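Local coordinates for uncharacterized protein (Bacteroides eggerthii DSM 20697, PDB 4ECO), which is of unknown function but folds as a leucine-rich repeat solenoid, an architecture that probably serves to bind other proteins, at residues C282-S287 with Y314-T319; C337-L342 with L360-I365. All coordinates share one frame; numbering follows the deposited sequence.

Interaction 1: residues C282-S287 with Y314-T319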
loop_
_atom_site.group_PDB
_atom_site.type_symbol
_atom_site.label_atom_id
_atom_site.label_comp_id
_atom_site.label_asym_id
_atom_site.label_seq_id
_atom_site.Cartn_x
_atom_site.Cartn_y
_atom_site.Cartn_z
ATOM N N CYS A 282 1.462 -6.432 12.750
ATOM C CA CYS A 282 0.349 -6.800 13.649
ATOM C C CYS A 282 0.796 -7.299 14.997
ATOM O O CYS A 282 -0.010 -7.971 15.652
ATOM C CB CYS A 282 -0.600 -7.822 13.025
ATOM S SG CYS A 282 -1.471 -7.261 11.549
ATOM N N ASN A 283 1.995 -6.963 15.465
ATOM C CA ASN A 283 2.385 -7.410 16.805
ATOM C C ASN A 283 2.131 -6.266 17.802
ATOM O O ASN A 283 3.059 -5.631 18.305
ATOM C CB ASN A 283 3.811 -7.887 16.802
ATOM C CG ASN A 283 4.035 -9.074 15.913
ATOM O OD1 ASN A 283 3.310 -10.078 15.981
ATOM N ND2 ASN A 283 5.060 -8.995 15.074
ATOM N N ARG A 284 0.835 -5.993 18.049
ATOM C CA ARG A 284 0.379 -4.896 18.884
ATOM C C ARG A 284 0.436 -5.198 20.359
ATOM O O ARG A 284 0.172 -4.292 21.153
ATOM C CB ARG A 284 -1.014 -4.462 18.498
ATOM C CG ARG A 284 -0.922 -3.291 17.542
ATOM C CD ARG A 284 -2.253 -2.888 16.976
ATOM N NE ARG A 284 -2.060 -1.769 16.063
ATOM C CZ ARG A 284 -3.006 -1.238 15.310
ATOM N NH1 ARG A 284 -4.248 -1.712 15.359
ATOM N NH2 ARG A 284 -2.720 -0.231 14.488
ATOM N N GLY A 285 0.898 -6.398 20.733
ATOM C CA GLY A 285 1.162 -6.728 22.126
ATOM C C GLY A 285 2.475 -6.103 22.565
ATOM O O GLY A 285 2.720 -5.931 23.768
ATOM N N ILE A 286 3.338 -5.769 21.577
ATOM C CA ILE A 286 4.661 -5.167 21.754
ATOM C C ILE A 286 4.518 -3.660 21.865
ATOM O O ILE A 286 4.014 -3.022 20.933
ATOM C CB ILE A 286 5.670 -5.538 20.609
ATOM C CG1 ILE A 286 5.567 -7.030 20.167
ATOM C CG2 ILE A 286 7.118 -5.121 20.987
ATOM C CD1 ILE A 286 6.485 -7.458 18.999
ATOM N N SER A 287 5.024 -3.080 22.977
ATOM C CA SER A 287 4.999 -1.630 23.194
ATOM C C SER A 287 5.796 -0.902 22.111
ATOM O O SER A 287 6.731 -1.479 21.535
ATOM C CB SER A 287 5.553 -1.276 24.570
ATOM O OG SER A 287 6.968 -1.358 24.615
ATOM N N TYR A 314 0.671 -1.853 11.364
ATOM C CA TYR A 314 -0.253 -2.340 12.406
ATOM C C TYR A 314 0.516 -2.618 13.735
ATOM O O TYR A 314 0.395 -3.677 14.342
ATOM C CB TYR A 314 -1.033 -3.578 11.948
ATOM C CG TYR A 314 -1.960 -3.336 10.777
ATOM C CD1 TYR A 314 -3.265 -2.892 10.977
ATOM C CD2 TYR A 314 -1.558 -3.613 9.472
ATOM C CE1 TYR A 314 -4.133 -2.688 9.903
ATOM C CE2 TYR A 314 -2.413 -3.393 8.392
ATOM C CZ TYR A 314 -3.707 -2.951 8.617
ATOM O OH TYR A 314 -4.572 -2.772 7.574
ATOM N N ASN A 315 1.289 -1.641 14.178
ATOM C CA ASN A 315 2.077 -1.776 15.379
ATOM C C ASN A 315 1.905 -0.524 16.241
ATOM O O ASN A 315 1.037 0.303 15.936
ATOM C CB ASN A 315 3.545 -2.054 15.018
ATOM C CG ASN A 315 3.821 -3.512 14.747
ATOM O OD1 ASN A 315 3.502 -4.398 15.557
ATOM N ND2 ASN A 315 4.504 -3.792 13.650
ATOM N N ASN A 316 2.690 -0.400 17.335
ATOM C CA ASN A 316 2.538 0.707 18.261
ATOM C C ASN A 316 3.715 1.701 18.260
ATOM O O ASN A 316 3.794 2.520 19.194
ATOM C CB ASN A 316 2.368 0.147 19.666
ATOM C CG ASN A 316 1.196 -0.779 19.839
ATOM O OD1 ASN A 316 0.030 -0.476 19.503
ATOM N ND2 ASN A 316 1.486 -1.931 20.398
ATOM N N LEU A 317 4.599 1.674 17.229
ATOM C CA LEU A 317 5.768 2.562 17.143
ATOM C C LEU A 317 5.418 4.032 17.322
ATOM O O LEU A 317 4.531 4.517 16.623
ATOM C CB LEU A 317 6.480 2.423 15.793
ATOM C CG LEU A 317 7.185 1.131 15.471
ATOM C CD1 LEU A 317 7.519 1.076 13.971
ATOM C CD2 LEU A 317 8.428 0.963 16.334
ATOM N N LYS A 318 6.103 4.742 18.239
ATOM C CA LYS A 318 5.886 6.185 18.422
ATOM C C LYS A 318 6.961 6.958 17.659
ATOM O O LYS A 318 6.754 8.114 17.325
ATOM C CB LYS A 318 5.845 6.590 19.906
ATOM C CG LYS A 318 4.481 6.365 20.546
ATOM C CD LYS A 318 4.578 6.531 22.040
ATOM C CE LYS A 318 3.404 5.923 22.763
ATOM N NZ LYS A 318 3.737 5.634 24.192
ATOM N N THR A 319 8.080 6.295 17.341
ATOM C CA THR A 319 9.198 6.857 16.569
ATOM C C THR A 319 10.062 5.696 16.055
ATOM O O THR A 319 9.837 4.544 16.423
ATOM C CB THR A 319 10.031 7.887 17.409
ATOM O OG1 THR A 319 10.874 8.683 16.556
ATOM C CG2 THR A 319 10.856 7.232 18.506
HETATM O O HOH W 1 3.883 -2.876 18.089
#
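Asn-316 reaches across to the 282-287 loop with its amide nitrogen, and ND2 donates to two backbone carbonyls at once, Arg-284 O and Ile-286 O, at 2.8 Å each. Both acceptors lie close to the amide plane, so the two N-H groups are spent on the type I turn running from Asn-283 to Ile-286, although ND2 stands above each carbonyl plane. One water accepts from Asn-316 N and lies within hydrogen-bonding distance of both Asn-283 O and Ile-286 O, linking the two segments. The Arg-284 chain, extended from CG to NE, runs past Asn-316 with CG 3.6 Å from OD1, and its guanidinium lies only 18° from the plane of that amide. One guanidinium face looks onto Tyr-314 CD1, Asn-315 O lies at the edge, and NH2 bonds to Tyr-339 O. At the other end, Cys-282 SG sits obliquely to the Tyr-314 ring, 4.7 Å from its centroid. Asn-315 OD1 takes a weak bond from Asn-283 N, while its ND2 turns to Ile-312 O and Val-280 O. These loops follow the parallel strands 277-279 and 309-311 of successive turns of the solenoid; helix 288-300, N-capped by Ser-287, packs through Leu-291 against Ile-286 and Asn-315.

Interaction 2: residues C337-L342 with L360-I365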
loop_
_atom_site.group_PDB
_atom_site.type_symbol
_atom_site.label_atom_id
_atom_site.label_comp_id
_atom_site.label_asym_id
_atom_site.label_seq_id
_atom_site.Cartn_x
_atom_site.Cartn_y
_atom_site.Cartn_z
ATOM N N CYS A 337 4.989 1.483 7.440
ATOM C CA CYS A 337 4.630 1.671 8.852
ATOM C C CYS A 337 3.152 2.059 8.975
ATOM O O CYS A 337 2.795 2.820 9.880
ATOM C CB CYS A 337 5.523 2.709 9.526
ATOM S SG CYS A 337 7.285 2.484 9.236
ATOM N N LEU A 338 2.299 1.542 8.078
ATOM C CA LEU A 338 0.863 1.788 8.123
ATOM C C LEU A 338 0.287 1.491 9.495
ATOM O O LEU A 338 0.651 0.489 10.105
ATOM C CB LEU A 338 0.145 0.915 7.095
ATOM C CG LEU A 338 0.208 1.346 5.644
ATOM C CD1 LEU A 338 -0.050 0.160 4.740
ATOM C CD2 LEU A 338 -0.833 2.391 5.351
ATOM N N TYR A 339 -0.576 2.368 9.995
ATOM C CA TYR A 339 -1.298 2.219 11.251
ATOM C C TYR A 339 -0.371 1.914 12.420
ATOM O O TYR A 339 -0.407 0.830 13.015
ATOM C CB TYR A 339 -2.390 1.135 11.141
ATOM C CG TYR A 339 -3.320 1.325 9.970
ATOM C CD1 TYR A 339 -4.413 2.177 10.055
ATOM C CD2 TYR A 339 -3.113 0.648 8.777
ATOM C CE1 TYR A 339 -5.288 2.342 8.978
ATOM C CE2 TYR A 339 -3.979 0.807 7.693
ATOM C CZ TYR A 339 -5.071 1.650 7.802
ATOM O OH TYR A 339 -5.931 1.794 6.737
ATOM N N ASN A 340 0.458 2.893 12.744
ATOM C CA ASN A 340 1.333 2.879 13.907
ATOM C C ASN A 340 0.932 4.098 14.739
ATOM O O ASN A 340 -0.165 4.620 14.535
ATOM C CB ASN A 340 2.823 2.857 13.500
ATOM C CG ASN A 340 3.423 1.475 13.357
ATOM O OD1 ASN A 340 3.948 0.906 14.321
ATOM N ND2 ASN A 340 3.430 0.938 12.137
ATOM N N GLN A 341 1.794 4.573 15.635
ATOM C CA GLN A 341 1.504 5.748 16.445
ATOM C C GLN A 341 2.616 6.767 16.287
ATOM O O GLN A 341 2.920 7.499 17.240
ATOM C CB GLN A 341 1.378 5.333 17.909
ATOM C CG GLN A 341 0.103 4.629 18.310
ATOM C CD GLN A 341 0.147 4.490 19.815
ATOM O OE1 GLN A 341 0.726 3.537 20.348
ATOM N NE2 GLN A 341 -0.346 5.509 20.538
ATOM N N LEU A 342 3.286 6.748 15.106
ATOM C CA LEU A 342 4.440 7.599 14.805
ATOM C C LEU A 342 4.063 9.058 14.985
ATOM O O LEU A 342 3.098 9.523 14.388
ATOM C CB LEU A 342 4.990 7.343 13.384
ATOM C CG LEU A 342 5.550 5.946 13.057
ATOM C CD1 LEU A 342 5.827 5.834 11.595
ATOM C CD2 LEU A 342 6.829 5.666 13.796
ATOM N N LEU A 360 4.078 5.574 4.916
ATOM C CA LEU A 360 4.022 6.021 6.318
ATOM C C LEU A 360 2.596 6.466 6.688
ATOM O O LEU A 360 2.398 7.154 7.698
ATOM C CB LEU A 360 5.021 7.176 6.521
ATOM C CG LEU A 360 6.506 6.880 6.220
ATOM C CD1 LEU A 360 7.344 8.135 6.284
ATOM C CD2 LEU A 360 7.075 5.835 7.163
ATOM N N ALA A 361 1.594 6.041 5.885
ATOM C CA ALA A 361 0.228 6.475 6.081
ATOM C C ALA A 361 -0.342 5.995 7.411
ATOM O O ALA A 361 0.102 4.987 7.963
ATOM C CB ALA A 361 -0.648 6.017 4.935
ATOM N N TYR A 362 -1.302 6.778 7.934
ATOM C CA TYR A 362 -2.073 6.521 9.129
ATOM C C TYR A 362 -1.185 6.515 10.376
ATOM O O TYR A 362 -1.038 5.507 11.087
ATOM C CB TYR A 362 -2.878 5.230 8.996
ATOM C CG TYR A 362 -3.955 5.313 7.941
ATOM C CD1 TYR A 362 -5.212 5.824 8.242
ATOM C CD2 TYR A 362 -3.723 4.877 6.638
ATOM C CE1 TYR A 362 -6.214 5.904 7.272
ATOM C CE2 TYR A 362 -4.710 4.982 5.648
ATOM C CZ TYR A 362 -5.963 5.472 5.979
ATOM O OH TYR A 362 -6.974 5.528 5.044
ATOM N N ASN A 363 -0.647 7.695 10.662
ATOM C CA ASN A 363 0.191 7.984 11.823
ATOM C C ASN A 363 -0.099 9.429 12.269
ATOM O O ASN A 363 -1.139 9.993 11.921
ATOM C CB ASN A 363 1.679 7.750 11.503
ATOM C CG ASN A 363 2.069 6.307 11.437
ATOM O OD1 ASN A 363 2.224 5.656 12.450
ATOM N ND2 ASN A 363 2.333 5.803 10.259
ATOM N N GLN A 364 0.806 10.016 13.039
ATOM C CA GLN A 364 0.643 11.376 13.539
ATOM C C GLN A 364 1.981 12.125 13.381
ATOM O O GLN A 364 2.384 12.919 14.233
ATOM C CB GLN A 364 0.135 11.335 15.001
ATOM C CG GLN A 364 -1.333 10.885 15.147
ATOM C CD GLN A 364 -2.409 11.884 14.689
ATOM O OE1 GLN A 364 -2.793 12.780 15.426
ATOM N NE2 GLN A 364 -2.922 11.745 13.461
ATOM N N ILE A 365 2.668 11.832 12.265
ATOM C CA ILE A 365 3.946 12.423 11.867
ATOM C C ILE A 365 3.707 13.906 11.549
ATOM O O ILE A 365 2.772 14.221 10.814
ATOM C CB ILE A 365 4.560 11.639 10.674
ATOM C CG1 ILE A 365 4.766 10.156 11.050
ATOM C CG2 ILE A 365 5.863 12.279 10.196
ATOM C CD1 ILE A 365 4.982 9.184 9.875
#
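The Tyr-339 and Tyr-362 rings form an offset stack, side by side and pointing the same way, with centroids 4.4 Å apart and planes at 18°. Tyr-339 CE1 lies over one face of the Tyr-362 ring, displaced toward its rim, while Tyr-362 CB makes a CH-pi contact over a face of Tyr-339. Leu-338 CD2 lies at the edge of the Tyr-362 ring, near its plane, and also meets Ala-361 CB at 3.7 Å. His-386 stacks with Tyr-362 and Tyr-314 with Tyr-339, continuing the row of rings from loop to loop. Behind the rings runs the asparagine ladder characteristic of leucine-rich repeats, in which an asparagine of each turn bonds to backbone groups of its own and the preceding turn. Asn-363 ND2 gives its N-H groups to Cys-337 O (3.0 Å) and Leu-360 O (2.9 Å), both near the amide plane, and OD1 accepts from Leu-342 N (3.1 Å). With CG beside its own backbone N (chi1 -75°), the Asn-363 amide faces the 337-342 backbone, which supplies two of these three partners. Asn-340 ND2 reaches Cys-337 O from the opposite face to Asn-363 ND2, so two amides grip one buried carbonyl. The Leu-342 side chain crosses Asn-363 obliquely and sets CB against Ile-365 CG1, 3.7 Å away. Beside this apolar contact, Gln-364 N donates to Leu-342 O at 2.7 Å.

Interactions 1 and 2 follow one another along the chain and lie side by side in the solenoid, their centres about 11 Å apart. The loops 314-319 and 337-342 join them directly: Tyr-314 N lies 2.7 Å from Leu-338 O and Leu-317 O 2.9 Å from Gln-341 N, both probable hydrogen bonds. Between these two links, the Asn-315 and Asn-340 side chains touch. Asn-315 and Asn-340 are thus consecutive rungs of one ladder, both donating to Ile-312 O. In interaction 1 the 282-287 loop leads into helix 288-300, whereas no helix lies between the segments of interaction 2.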